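Local structure of helicase of the snf2/rad54 family (Sulfolobus solfataricus, 1Z5Z) at residues 34-39 against 221-226; 46-51 against 73-78; 95-100 against 188-193; 136-141 against 165-170; 157-162 against 182-187. The protein probably acts as the C-terminal, RecA-like half of a SWI2/SNF2-family ATPase motor that works on double-stranded DNA. All coordinates share one frame; numbering follows the deposited sequence.

Four of the five contacts reach one parallel sheet of the RecA-like fold; contact 2 pairs two helices beside it. Contact 1 joins the edge strand 29-35 to 216-222 and touches contact 3, where S222 OG lies 3.5 Å from K97 CE; their centres are about 10 Å apart. Contact 2 packs against contact 1, L75 CB meeting L226 CD2 at 4.2 Å. At the far end, contacts 4 and 5 share a salt bridge, E139 OE1 to K158 NZ at 3.1 Å, centres about 11 Å apart. Contacts 3 and 5 both use strand 186-189, their centres about 20 Å apart. Contacts 2 and 5 are about 35 Å apart, centre to centre, on opposite sides of the chain's centre.

Contact 1 of 5, residues 34-39 against 221-226; sequences YCNLTP and ISVGTL
Strands 29-35 and 216-222 run parallel here, Y34 bridging I221 and C35 bridging S222, at the edge of the RecA-like sheet. C35 N donates to I221 O at 2.9 Å, and V223 N to C35 O at 2.9 Å. One water joins C35 O to S222 OG beside the second bridge; a second, past the strand pairing, joins L37 N to V223 O. On the Y34 face, the Y34 ring and the I221 side chain lie alongside each other and point the same way; CE1 of Y34 is 4.1 Å from I221 CG2. V223 packs CG2 against Y34 CB at 3.6 Å and runs beside N36. A type II turn, S222 to T225, then leads into helix 226-236. T225 is its N-cap: OG1, set between its own N and carbonyl carbon (chi1 67°), donates to S222 O at 2.7 Å and accepts from E227 N. A valine in place of T225 would probably leave the helix start without its side-chain cap and S222 O with one bond fewer. CG2 of T225 meets L37 CD1 tip to tip at 3.8 Å.

Contact 2 of 5, residues 46-51 against 73-78; sequences KAEVEN and LKLKQI
E48 and K74 cross at about a right angle, the lysine chain passing across the end of the glutamate. K74 is extended beyond CG, and its CD approaches E48 OE1 to 3.4 Å before NZ forms a salt bridge with the same oxygen at 3.6 Å. The CD methylene of the lysine thus lies slightly nearer this oxygen than NZ does, and the salt bridge is a long one. E48 reaches this position with CG anti to the backbone N (chi1 180°) and a bend at chi2, which turns the carboxylate along the helix. Its other oxygen, OE2, is hydrogen-bonded to T71, one turn earlier on the partner helix, so the two oxygens have separate partners and the rotation of the group is restrained. Next to the charges, L75 slants across the stem of E48, CD2 resting 3.8 Å from CG. The same methyl meets V49 CG2 at 3.9 Å, with the L75 and V49 side chains nearly perpendicular. I78 adds a marginal contact, CD1 lying 4.5 Å from E48 CB. The axes of these helical segments are 10.0 Å apart and 172° between directions: an antiparallel helical hairpin, joining 39-55 to 61-78, with an apolar seam of L75 and V49 flanked by the E48-K74 pair.

Contact 3 of 5, residues 95-100 against 188-193; sequences SGKMIR and IHFDRW
K97 uses its whole length on F190: the alkyl chain runs along the ring, CD over one face, while the ammonium group bonds to the backbone of the same residue. CD is 4.2 Å from the ring centroid and 21° off the normal, a CH-pi contact displaced toward the rim. Nearer the helix, CB touches ring atom CZ, 3.6 Å away. Extended beyond CG, the chain carries NZ to F190 O at 2.8 Å, in the carbonyl plane. This charge is buried, but NZ also forms salt bridges with E227 and D80, which would be expected to favour its protonated form. M98 comes to the ring obliquely, SD 4.7 Å from the centroid, a Met-aromatic contact in which the sulfur lies 3.7 Å from CE1. The contact joins the first turn of helix 96-110 in the RecA-like domain to F190, just past the end of strand 186-189; CG of F190 anti to the backbone N (chi1 -158°) carries the ring to K97 and M98. A methionine in place of K97 would probably leave F190 O without this donor and the carboxylates of E227 and D80 without their shared cation. The helix start is fixed by S95, the N-cap, whose OG accepts from M98 N at 2.9 Å and is also hydrogen-bonded to D80 O. D191 turns its carboxylate to T119 OG1 and the backbone N of Q120.

Contact 4 of 5, residues 136-141 against 165-170; sequences LNTEVP and VKFIVL
F167 gathers most of the apolar contacts, with L136, T138 and V140. Its ring is met obliquely by L136 and T138, both side chains crossing it at about a right angle: L136 CD1 lies 3.7 Å from CZ, and T138 CG2 3.7 Å from CE1. In T138 the methyl stands between the backbone N and the carbonyl carbon while OG1 is anti to the N (chi1 -175°), so the methyl faces the ring and the hydroxyl is left for water. V140 spreads its two methyls: CG2 faces F167 CB, and CG1 meets V169 CG2 at 3.6 Å. P141 sets its ring against V165, CG to CG1 at 3.9 Å, and the same CG lies 3.2 Å from F167 O. One direct backbone bond crosses, V169 N to P141 O at 2.9 Å; I168 CA adds a CA-H...O contact to the same oxygen. A water bridges the T138 end, bound to T138 OG1, E139 O and K166 N. Helices 96-110 and 122-136 also pack on F167, through I105, L109 and I132. The loop before strand 142-143 is thus held to strand 167-171 by buried hydrocarbon; across the contact the polar links are one direct backbone bond and one shared water, while V140 N turns to E133.

Contact 5 of 5, residues 157-162 against 182-187; sequences SKFQNN and TSANRV
Q160 and S183 form the tight part of this contact, binding each other twice. S183 OG donates to the backbone O of Q160 at 2.8 Å, in the carbonyl plane and on a lone pair. In return, the side-chain oxygen of Q160, OE1, accepts from S183 N at 2.8 Å, the donor tilted 22° from the amide's carbonyl plane. The other end of the amide is used too: NE2 donates to T182 OG1 at 2.8 Å, with that oxygen nearly in the amide plane. Both ends of the group are therefore engaged by consecutive residues, which fixes its flip and its rotation. The chain gets there by bending at chi2 (-71°), which brings the amide to T182 and S183; Q160 and T182 side chains cross at about a right angle. Beside this polar grip lies the buried apolar part. F159, its CG anti to the backbone N (chi1 179°), brings CE1 to 3.8 Å from A184 CB, while A184 N lies at the ring edge, near its plane. T182 is the exposed side, its hydroxyl taking the NE2 bond while little else of it is covered by the helix. K114, just before strand 115-119, joins in: its ammonium group makes a cation-pi contact with F159 and hydrogen bonds to the backbone O of F159 and N162. The arrangement ties the last turn of helix 149-161 to the loop that leads into strand 186-189, which lies in the sheet between strands 115-119 and 216-222.

Contact 1 of 5, residues 34-39 against 221-226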
# COMPACT_ATOMS: atom_id res chain seq x y z
N TYR A 34 0.86 8.87 8.69
CA TYR A 34 0.24 9.71 7.66
C TYR A 34 1.27 10.34 6.76
O TYR A 34 2.22 10.99 7.21
CB TYR A 34 -0.64 10.77 8.31
CG TYR A 34 -1.74 10.12 9.09
CD1 TYR A 34 -2.89 9.67 8.46
CD2 TYR A 34 -1.60 9.86 10.46
CE1 TYR A 34 -3.89 8.98 9.16
CE2 TYR A 34 -2.58 9.17 11.18
CZ TYR A 34 -3.72 8.73 10.51
OH TYR A 34 -4.70 8.06 11.18
N CYS A 35 1.07 10.14 5.47
CA CYS A 35 2.00 10.62 4.49
C CYS A 35 1.25 11.46 3.48
O CYS A 35 0.28 11.00 2.89
CB CYS A 35 2.65 9.44 3.75
SG CYS A 35 3.25 8.06 4.75
N ASN A 36 1.74 12.67 3.28
CA ASN A 36 1.16 13.61 2.34
C ASN A 36 1.61 13.20 0.94
O ASN A 36 2.74 12.75 0.74
CB ASN A 36 1.66 15.04 2.63
CG ASN A 36 1.28 15.51 4.04
OD1 ASN A 36 0.09 15.64 4.36
ND2 ASN A 36 2.27 15.73 4.88
N LEU A 37 0.72 13.36 -0.03
CA LEU A 37 1.03 13.08 -1.41
C LEU A 37 1.91 14.24 -1.88
O LEU A 37 1.84 15.35 -1.35
CB LEU A 37 -0.24 13.10 -2.24
CG LEU A 37 -1.24 11.96 -2.06
CD1 LEU A 37 -2.47 12.26 -2.89
CD2 LEU A 37 -0.56 10.63 -2.50
N THR A 38 2.73 13.96 -2.89
CA THR A 38 3.57 14.97 -3.50
C THR A 38 2.64 15.72 -4.48
O THR A 38 1.61 15.18 -4.89
CB THR A 38 4.63 14.33 -4.37
OG1 THR A 38 3.95 13.55 -5.36
CG2 THR A 38 5.59 13.44 -3.55
N PRO A 39 3.00 16.94 -4.88
CA PRO A 39 2.16 17.68 -5.83
C PRO A 39 1.84 16.83 -7.08
O PRO A 39 0.69 16.82 -7.56
CB PRO A 39 3.03 18.89 -6.18
CG PRO A 39 3.72 19.17 -4.92
CD PRO A 39 4.11 17.78 -4.40
N ILE A 221 -0.48 5.64 5.41
CA ILE A 221 -1.80 6.11 4.95
C ILE A 221 -1.69 7.43 4.23
O ILE A 221 -1.16 8.39 4.80
CB ILE A 221 -2.76 6.29 6.13
CG1 ILE A 221 -3.07 4.92 6.76
CG2 ILE A 221 -4.07 6.94 5.66
CD1 ILE A 221 -4.02 5.04 7.96
N SER A 222 -2.16 7.50 2.99
CA SER A 222 -2.11 8.76 2.24
C SER A 222 -3.15 9.79 2.71
O SER A 222 -4.37 9.58 2.64
CB SER A 222 -2.25 8.50 0.74
OG SER A 222 -1.05 7.87 0.31
N VAL A 223 -2.63 10.91 3.23
CA VAL A 223 -3.46 11.98 3.78
C VAL A 223 -4.47 12.49 2.79
O VAL A 223 -4.14 12.84 1.66
CB VAL A 223 -2.59 13.18 4.30
CG1 VAL A 223 -3.51 14.34 4.72
CG2 VAL A 223 -1.73 12.70 5.51
N GLY A 224 -5.73 12.49 3.23
CA GLY A 224 -6.83 13.00 2.43
C GLY A 224 -7.28 12.14 1.25
O GLY A 224 -7.97 12.64 0.35
N THR A 225 -6.92 10.86 1.24
CA THR A 225 -7.31 10.01 0.12
C THR A 225 -8.19 8.90 0.59
O THR A 225 -8.49 8.81 1.79
CB THR A 225 -6.09 9.35 -0.51
OG1 THR A 225 -5.55 8.45 0.45
CG2 THR A 225 -5.05 10.39 -0.86
N LEU A 226 -8.57 8.03 -0.35
CA LEU A 226 -9.43 6.91 -0.01
C LEU A 226 -8.73 6.06 1.04
O LEU A 226 -9.43 5.35 1.77
CB LEU A 226 -9.75 6.02 -1.25
CG LEU A 226 -8.66 5.08 -1.78
CD1 LEU A 226 -9.26 4.20 -2.86
CD2 LEU A 226 -7.49 5.86 -2.37
O HOH W 1 1.08 9.55 0.37
O HOH W 2 -1.98 14.04 0.77

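Contact 2 of 5, residues 46-51 against 73-78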
# COMPACT_ATOMS: atom_id res chain seq x y z
N LYS A 46 -6.26 13.57 -8.43
CA LYS A 46 -7.42 14.40 -8.75
C LYS A 46 -7.96 14.16 -10.17
O LYS A 46 -9.17 14.04 -10.37
CB LYS A 46 -7.07 15.89 -8.56
CG LYS A 46 -8.32 16.80 -8.60
CD LYS A 46 -7.98 18.21 -8.16
CE LYS A 46 -9.17 19.15 -8.31
NZ LYS A 46 -8.68 20.58 -8.27
N ALA A 47 -7.08 14.05 -11.14
CA ALA A 47 -7.52 13.83 -12.50
C ALA A 47 -8.35 12.58 -12.61
O ALA A 47 -9.44 12.59 -13.19
CB ALA A 47 -6.32 13.76 -13.42
N GLU A 48 -7.84 11.47 -12.07
CA GLU A 48 -8.52 10.19 -12.13
C GLU A 48 -9.87 10.23 -11.41
O GLU A 48 -10.84 9.58 -11.83
CB GLU A 48 -7.61 9.11 -11.51
CG GLU A 48 -8.17 7.69 -11.49
CD GLU A 48 -8.70 7.22 -12.87
OE1 GLU A 48 -8.09 7.57 -13.90
OE2 GLU A 48 -9.72 6.49 -12.92
N VAL A 49 -9.95 11.00 -10.33
CA VAL A 49 -11.22 11.08 -9.62
C VAL A 49 -12.21 11.86 -10.48
O VAL A 49 -13.41 11.55 -10.50
CB VAL A 49 -11.06 11.76 -8.21
CG1 VAL A 49 -12.43 12.27 -7.72
CG2 VAL A 49 -10.45 10.74 -7.20
N GLU A 50 -11.71 12.87 -11.20
CA GLU A 50 -12.56 13.67 -12.08
C GLU A 50 -12.97 12.83 -13.28
O GLU A 50 -14.13 12.86 -13.71
CB GLU A 50 -11.84 14.97 -12.48
CG GLU A 50 -11.94 15.97 -11.34
CD GLU A 50 -11.38 17.34 -11.66
OE1 GLU A 50 -10.14 17.49 -11.72
OE2 GLU A 50 -12.20 18.28 -11.86
N ASN A 51 -12.04 12.04 -13.82
CA ASN A 51 -12.39 11.18 -14.92
C ASN A 51 -13.51 10.20 -14.48
O ASN A 51 -14.51 10.04 -15.17
CB ASN A 51 -11.15 10.44 -15.44
CG ASN A 51 -10.20 11.37 -16.23
OD1 ASN A 51 -10.63 12.41 -16.77
ND2 ASN A 51 -8.92 11.01 -16.31
N LEU A 73 -8.23 0.97 -8.61
CA LEU A 73 -6.92 0.42 -8.88
C LEU A 73 -5.92 1.53 -9.17
O LEU A 73 -4.82 1.55 -8.60
CB LEU A 73 -6.99 -0.53 -10.08
CG LEU A 73 -5.66 -1.14 -10.53
CD1 LEU A 73 -5.03 -1.92 -9.38
CD2 LEU A 73 -5.89 -2.08 -11.75
N LYS A 74 -6.26 2.43 -10.08
CA LYS A 74 -5.33 3.50 -10.40
C LYS A 74 -5.01 4.40 -9.19
O LYS A 74 -3.86 4.80 -9.01
CB LYS A 74 -5.84 4.35 -11.55
CG LYS A 74 -5.60 3.76 -12.94
CD LYS A 74 -6.08 4.80 -13.97
CE LYS A 74 -5.79 4.42 -15.40
NZ LYS A 74 -6.53 5.38 -16.27
N LEU A 75 -6.02 4.74 -8.40
CA LEU A 75 -5.81 5.57 -7.23
C LEU A 75 -4.87 4.86 -6.21
O LEU A 75 -4.01 5.50 -5.61
CB LEU A 75 -7.14 5.89 -6.55
CG LEU A 75 -8.18 6.66 -7.39
CD1 LEU A 75 -9.47 6.72 -6.59
CD2 LEU A 75 -7.69 8.06 -7.74
N LYS A 76 -5.05 3.55 -6.02
CA LYS A 76 -4.20 2.83 -5.09
C LYS A 76 -2.79 2.86 -5.59
O LYS A 76 -1.85 2.94 -4.80
CB LYS A 76 -4.66 1.40 -4.92
CG LYS A 76 -5.96 1.20 -4.15
CD LYS A 76 -6.26 -0.31 -4.17
CE LYS A 76 -7.54 -0.69 -3.45
NZ LYS A 76 -7.81 -2.18 -3.70
N GLN A 77 -2.62 2.80 -6.91
CA GLN A 77 -1.27 2.82 -7.43
C GLN A 77 -0.64 4.21 -7.34
O GLN A 77 0.53 4.33 -7.03
CB GLN A 77 -1.25 2.34 -8.88
CG GLN A 77 -1.57 0.85 -9.02
CD GLN A 77 -1.68 0.43 -10.49
OE1 GLN A 77 -0.83 -0.29 -11.01
NE2 GLN A 77 -2.70 0.93 -11.18
N ILE A 78 -1.44 5.25 -7.60
CA ILE A 78 -0.96 6.62 -7.55
C ILE A 78 -0.48 6.98 -6.15
O ILE A 78 0.58 7.61 -6.00
CB ILE A 78 -2.10 7.61 -8.00
CG1 ILE A 78 -2.27 7.53 -9.54
CG2 ILE A 78 -1.79 9.02 -7.55
CD1 ILE A 78 -3.42 8.43 -10.04

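Contact 3 of 5, residues 95-100 against 188-193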
# COMPACT_ATOMS: atom_id res chain seq x y z
N SER A 95 7.40 10.01 -4.24
CA SER A 95 6.38 9.38 -3.40
C SER A 95 6.34 9.80 -1.91
O SER A 95 7.26 9.55 -1.16
CB SER A 95 6.52 7.83 -3.55
OG SER A 95 5.87 7.15 -2.46
N GLY A 96 5.24 10.41 -1.48
CA GLY A 96 5.11 10.76 -0.07
C GLY A 96 5.41 9.57 0.83
O GLY A 96 6.10 9.73 1.84
N LYS A 97 4.91 8.37 0.46
CA LYS A 97 5.14 7.12 1.21
C LYS A 97 6.59 6.67 1.22
O LYS A 97 7.11 6.26 2.26
CB LYS A 97 4.27 5.96 0.64
CG LYS A 97 2.79 6.04 1.01
CD LYS A 97 2.08 4.70 0.70
CE LYS A 97 0.60 4.80 0.93
NZ LYS A 97 -0.09 3.59 0.45
N MET A 98 7.23 6.70 0.06
CA MET A 98 8.63 6.33 -0.05
C MET A 98 9.46 7.28 0.82
O MET A 98 10.39 6.87 1.49
CB MET A 98 9.10 6.45 -1.51
CG MET A 98 9.51 5.18 -2.22
SD MET A 98 9.32 3.56 -1.43
CE MET A 98 10.90 3.51 -0.73
N ILE A 99 9.10 8.56 0.80
CA ILE A 99 9.84 9.53 1.60
C ILE A 99 9.74 9.18 3.08
O ILE A 99 10.75 9.23 3.79
CB ILE A 99 9.30 10.96 1.34
CG1 ILE A 99 9.77 11.45 -0.02
CG2 ILE A 99 9.75 11.93 2.47
CD1 ILE A 99 8.89 12.58 -0.60
N ARG A 100 8.55 8.82 3.56
CA ARG A 100 8.45 8.47 4.97
C ARG A 100 9.11 7.12 5.22
O ARG A 100 9.65 6.89 6.30
CB ARG A 100 6.98 8.40 5.43
CG ARG A 100 6.30 9.74 5.50
CD ARG A 100 6.80 10.54 6.69
NE ARG A 100 5.73 10.77 7.65
CZ ARG A 100 5.71 10.28 8.89
NH1 ARG A 100 4.67 10.54 9.68
NH2 ARG A 100 6.73 9.54 9.33
N ILE A 188 6.52 -2.63 7.99
CA ILE A 188 5.90 -1.48 7.33
C ILE A 188 4.84 -2.01 6.34
O ILE A 188 5.18 -2.76 5.39
CB ILE A 188 6.92 -0.67 6.50
CG1 ILE A 188 7.95 -0.02 7.44
CG2 ILE A 188 6.20 0.41 5.66
CD1 ILE A 188 9.05 0.76 6.69
N HIS A 189 3.58 -1.66 6.57
CA HIS A 189 2.53 -2.05 5.63
C HIS A 189 2.40 -0.86 4.68
O HIS A 189 1.78 0.15 4.98
CB HIS A 189 1.25 -2.40 6.39
CG HIS A 189 1.40 -3.64 7.22
ND1 HIS A 189 1.66 -4.88 6.67
CD2 HIS A 189 1.41 -3.82 8.57
CE1 HIS A 189 1.82 -5.77 7.64
NE2 HIS A 189 1.67 -5.15 8.80
N PHE A 190 3.05 -0.98 3.53
CA PHE A 190 3.11 0.10 2.54
C PHE A 190 1.76 0.53 2.00
O PHE A 190 1.54 1.71 1.71
CB PHE A 190 4.02 -0.32 1.40
CG PHE A 190 4.56 0.82 0.61
CD1 PHE A 190 5.71 1.49 1.05
CD2 PHE A 190 3.95 1.25 -0.55
CE1 PHE A 190 6.25 2.55 0.34
CE2 PHE A 190 4.47 2.33 -1.28
CZ PHE A 190 5.62 2.98 -0.84
N ASP A 191 0.85 -0.43 1.85
CA ASP A 191 -0.51 -0.12 1.40
C ASP A 191 -1.41 -1.21 1.99
O ASP A 191 -0.90 -2.19 2.55
CB ASP A 191 -0.60 -0.05 -0.14
CG ASP A 191 0.02 -1.24 -0.82
OD1 ASP A 191 0.90 -1.04 -1.68
OD2 ASP A 191 -0.37 -2.38 -0.48
N ARG A 192 -2.71 -1.02 1.87
CA ARG A 192 -3.68 -1.93 2.46
C ARG A 192 -3.82 -3.24 1.72
O ARG A 192 -4.77 -3.41 0.99
CB ARG A 192 -5.04 -1.24 2.58
CG ARG A 192 -5.80 -1.70 3.84
CD ARG A 192 -7.19 -1.11 4.00
NE ARG A 192 -7.59 -1.23 5.40
CZ ARG A 192 -7.37 -0.30 6.34
NH1 ARG A 192 -7.77 -0.52 7.58
NH2 ARG A 192 -6.77 0.86 6.04
N TRP A 193 -2.87 -4.15 1.91
CA TRP A 193 -2.87 -5.45 1.19
C TRP A 193 -3.65 -6.55 1.91
O TRP A 193 -4.03 -7.57 1.32
CB TRP A 193 -1.44 -5.96 1.07
CG TRP A 193 -0.77 -6.24 2.42
CD1 TRP A 193 -0.08 -5.35 3.18
CD2 TRP A 193 -0.78 -7.48 3.16
NE1 TRP A 193 0.34 -5.94 4.34
CE2 TRP A 193 -0.08 -7.25 4.36
CE3 TRP A 193 -1.33 -8.76 2.92
CZ2 TRP A 193 0.11 -8.25 5.33
CZ3 TRP A 193 -1.15 -9.76 3.88
CH2 TRP A 193 -0.43 -9.50 5.07

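Contact 4 of 5, residues 136-141 against 165-170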
# COMPACT_ATOMS: atom_id res chain seq x y z
N LEU A 136 21.09 2.01 0.09
CA LEU A 136 21.78 1.47 1.26
C LEU A 136 22.83 0.41 0.98
O LEU A 136 23.53 -0.02 1.90
CB LEU A 136 20.77 0.93 2.26
CG LEU A 136 19.80 2.00 2.77
CD1 LEU A 136 18.85 1.38 3.77
CD2 LEU A 136 20.57 3.11 3.44
N ASN A 137 22.94 0.01 -0.28
CA ASN A 137 23.92 -0.97 -0.70
C ASN A 137 23.91 -2.23 0.13
O ASN A 137 24.95 -2.69 0.66
CB ASN A 137 25.33 -0.37 -0.64
CG ASN A 137 25.80 0.11 -1.98
OD1 ASN A 137 25.68 1.29 -2.29
ND2 ASN A 137 26.34 -0.79 -2.79
N THR A 138 22.73 -2.79 0.27
CA THR A 138 22.62 -3.99 1.03
C THR A 138 21.70 -4.88 0.25
O THR A 138 20.99 -4.40 -0.63
CB THR A 138 22.10 -3.70 2.48
OG1 THR A 138 22.13 -4.91 3.23
CG2 THR A 138 20.68 -3.14 2.47
N GLU A 139 21.72 -6.18 0.53
CA GLU A 139 20.85 -7.11 -0.18
C GLU A 139 19.40 -7.06 0.34
O GLU A 139 19.18 -7.13 1.55
CB GLU A 139 21.36 -8.55 -0.05
CG GLU A 139 20.58 -9.45 -0.98
CD GLU A 139 20.89 -10.92 -0.84
OE1 GLU A 139 20.54 -11.65 -1.79
OE2 GLU A 139 21.46 -11.35 0.20
N VAL A 140 18.43 -6.95 -0.57
CA VAL A 140 17.02 -6.87 -0.19
C VAL A 140 16.23 -8.01 -0.85
O VAL A 140 15.77 -7.88 -1.98
CB VAL A 140 16.41 -5.49 -0.59
CG1 VAL A 140 14.87 -5.44 -0.29
CG2 VAL A 140 17.18 -4.37 0.15
N PRO A 141 16.10 -9.15 -0.16
CA PRO A 141 15.36 -10.27 -0.74
C PRO A 141 13.91 -9.87 -0.98
O PRO A 141 13.30 -9.14 -0.17
CB PRO A 141 15.53 -11.38 0.30
CG PRO A 141 16.10 -10.67 1.52
CD PRO A 141 16.85 -9.54 1.05
N VAL A 165 21.05 -9.86 7.26
CA VAL A 165 19.98 -9.52 6.31
C VAL A 165 19.00 -8.65 7.06
O VAL A 165 18.25 -9.10 7.94
CB VAL A 165 19.27 -10.78 5.77
CG1 VAL A 165 18.20 -10.43 4.74
CG2 VAL A 165 20.30 -11.70 5.15
N LYS A 166 19.02 -7.38 6.73
CA LYS A 166 18.20 -6.41 7.41
C LYS A 166 16.81 -6.16 6.85
O LYS A 166 15.99 -5.59 7.55
CB LYS A 166 18.97 -5.09 7.43
CG LYS A 166 20.18 -5.15 8.35
CD LYS A 166 19.72 -5.29 9.79
CE LYS A 166 20.89 -5.43 10.75
NZ LYS A 166 20.46 -5.08 12.12
N PHE A 167 16.57 -6.57 5.59
CA PHE A 167 15.32 -6.30 4.89
C PHE A 167 14.74 -7.49 4.16
O PHE A 167 15.42 -8.49 3.83
CB PHE A 167 15.52 -5.22 3.81
CG PHE A 167 16.06 -3.91 4.31
CD1 PHE A 167 17.45 -3.69 4.38
CD2 PHE A 167 15.21 -2.90 4.71
CE1 PHE A 167 17.97 -2.48 4.85
CE2 PHE A 167 15.70 -1.69 5.18
CZ PHE A 167 17.09 -1.47 5.25
N ILE A 168 13.44 -7.38 3.92
CA ILE A 168 12.72 -8.33 3.07
C ILE A 168 11.50 -7.58 2.54
O ILE A 168 10.84 -6.88 3.28
CB ILE A 168 12.30 -9.63 3.80
CG1 ILE A 168 11.65 -10.58 2.78
CG2 ILE A 168 11.36 -9.34 5.01
CD1 ILE A 168 11.74 -12.06 3.18
N VAL A 169 11.22 -7.70 1.24
CA VAL A 169 10.06 -7.02 0.67
C VAL A 169 9.13 -8.14 0.22
O VAL A 169 9.58 -9.17 -0.28
CB VAL A 169 10.45 -6.08 -0.52
CG1 VAL A 169 9.21 -5.55 -1.18
CG2 VAL A 169 11.30 -4.89 -0.03
N LEU A 170 7.84 -7.95 0.48
CA LEU A 170 6.85 -8.96 0.12
C LEU A 170 5.69 -8.33 -0.62
O LEU A 170 5.14 -7.32 -0.20
CB LEU A 170 6.27 -9.63 1.38
CG LEU A 170 7.28 -10.31 2.31
CD1 LEU A 170 7.74 -9.35 3.45
CD2 LEU A 170 6.60 -11.50 2.89
O HOH W 3 20.34 -6.60 4.24

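Contact 5 of 5, residues 157-162 against 182-187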
# COMPACT_ATOMS: atom_id res chain seq x y z
N SER A 157 14.20 -18.40 4.79
CA SER A 157 15.21 -18.95 5.69
C SER A 157 16.32 -17.91 5.84
O SER A 157 16.80 -17.61 6.95
CB SER A 157 15.74 -20.27 5.10
OG SER A 157 17.03 -20.57 5.60
N LYS A 158 16.69 -17.31 4.72
CA LYS A 158 17.73 -16.31 4.77
C LYS A 158 17.36 -15.12 5.65
O LYS A 158 18.20 -14.60 6.40
CB LYS A 158 18.06 -15.82 3.38
CG LYS A 158 19.11 -14.75 3.38
CD LYS A 158 19.23 -14.07 2.02
CE LYS A 158 19.81 -14.97 0.95
NZ LYS A 158 19.84 -14.28 -0.37
N PHE A 159 16.11 -14.66 5.58
CA PHE A 159 15.72 -13.51 6.39
C PHE A 159 15.56 -13.92 7.84
O PHE A 159 15.95 -13.18 8.72
CB PHE A 159 14.40 -12.90 5.91
CG PHE A 159 13.93 -11.72 6.73
CD1 PHE A 159 12.99 -11.89 7.74
CD2 PHE A 159 14.46 -10.44 6.53
CE1 PHE A 159 12.57 -10.80 8.54
CE2 PHE A 159 14.06 -9.35 7.33
CZ PHE A 159 13.12 -9.53 8.33
N GLN A 160 14.98 -15.08 8.08
CA GLN A 160 14.74 -15.55 9.43
C GLN A 160 15.98 -15.93 10.23
O GLN A 160 15.99 -15.77 11.44
CB GLN A 160 13.81 -16.76 9.40
CG GLN A 160 12.35 -16.48 9.08
CD GLN A 160 11.63 -15.78 10.22
OE1 GLN A 160 11.61 -14.54 10.32
NE2 GLN A 160 11.02 -16.58 11.09
N ASN A 161 17.01 -16.42 9.55
CA ASN A 161 18.19 -16.89 10.27
C ASN A 161 19.47 -16.09 10.21
O ASN A 161 20.38 -16.34 10.97
CB ASN A 161 18.51 -18.32 9.85
CG ASN A 161 17.29 -19.18 9.78
OD1 ASN A 161 16.52 -19.27 10.75
ND2 ASN A 161 17.10 -19.83 8.65
N ASN A 162 19.57 -15.14 9.32
CA ASN A 162 20.78 -14.37 9.23
C ASN A 162 20.52 -12.91 9.70
O ASN A 162 19.91 -12.13 8.98
CB ASN A 162 21.29 -14.41 7.78
CG ASN A 162 22.52 -13.58 7.58
OD1 ASN A 162 22.77 -12.65 8.34
ND2 ASN A 162 23.30 -13.90 6.54
N THR A 182 8.77 -14.07 12.01
CA THR A 182 9.09 -13.77 13.41
C THR A 182 10.41 -13.04 13.65
O THR A 182 10.60 -12.42 14.70
CB THR A 182 9.07 -15.04 14.26
OG1 THR A 182 9.86 -16.03 13.60
CG2 THR A 182 7.65 -15.57 14.40
N SER A 183 11.35 -13.12 12.71
CA SER A 183 12.59 -12.41 12.95
C SER A 183 12.49 -10.93 12.68
O SER A 183 13.39 -10.20 13.06
CB SER A 183 13.72 -13.01 12.14
OG SER A 183 13.85 -14.38 12.50
N ALA A 184 11.41 -10.45 12.04
CA ALA A 184 11.28 -9.02 11.81
C ALA A 184 10.93 -8.26 13.12
O ALA A 184 10.06 -8.68 13.89
CB ALA A 184 10.20 -8.75 10.73
N ASN A 185 11.63 -7.16 13.34
CA ASN A 185 11.48 -6.32 14.51
C ASN A 185 10.61 -5.15 14.12
O ASN A 185 9.99 -4.52 14.95
CB ASN A 185 12.86 -5.75 14.95
CG ASN A 185 13.90 -6.85 15.16
OD1 ASN A 185 14.78 -7.10 14.33
ND2 ASN A 185 13.78 -7.54 16.28
N ARG A 186 10.57 -4.86 12.83
CA ARG A 186 9.82 -3.72 12.33
C ARG A 186 9.06 -4.15 11.07
O ARG A 186 9.61 -4.84 10.20
CB ARG A 186 10.81 -2.61 12.01
CG ARG A 186 10.26 -1.39 11.38
CD ARG A 186 9.97 -0.35 12.41
NE ARG A 186 11.09 -0.11 13.32
CZ ARG A 186 11.23 1.01 14.03
NH1 ARG A 186 10.32 1.98 13.91
NH2 ARG A 186 12.23 1.16 14.90
N VAL A 187 7.80 -3.75 10.97
CA VAL A 187 7.00 -4.13 9.84
C VAL A 187 6.37 -2.85 9.31
O VAL A 187 5.81 -2.07 10.08
CB VAL A 187 5.84 -5.13 10.25
CG1 VAL A 187 4.99 -5.48 9.03
CG2 VAL A 187 6.40 -6.40 10.88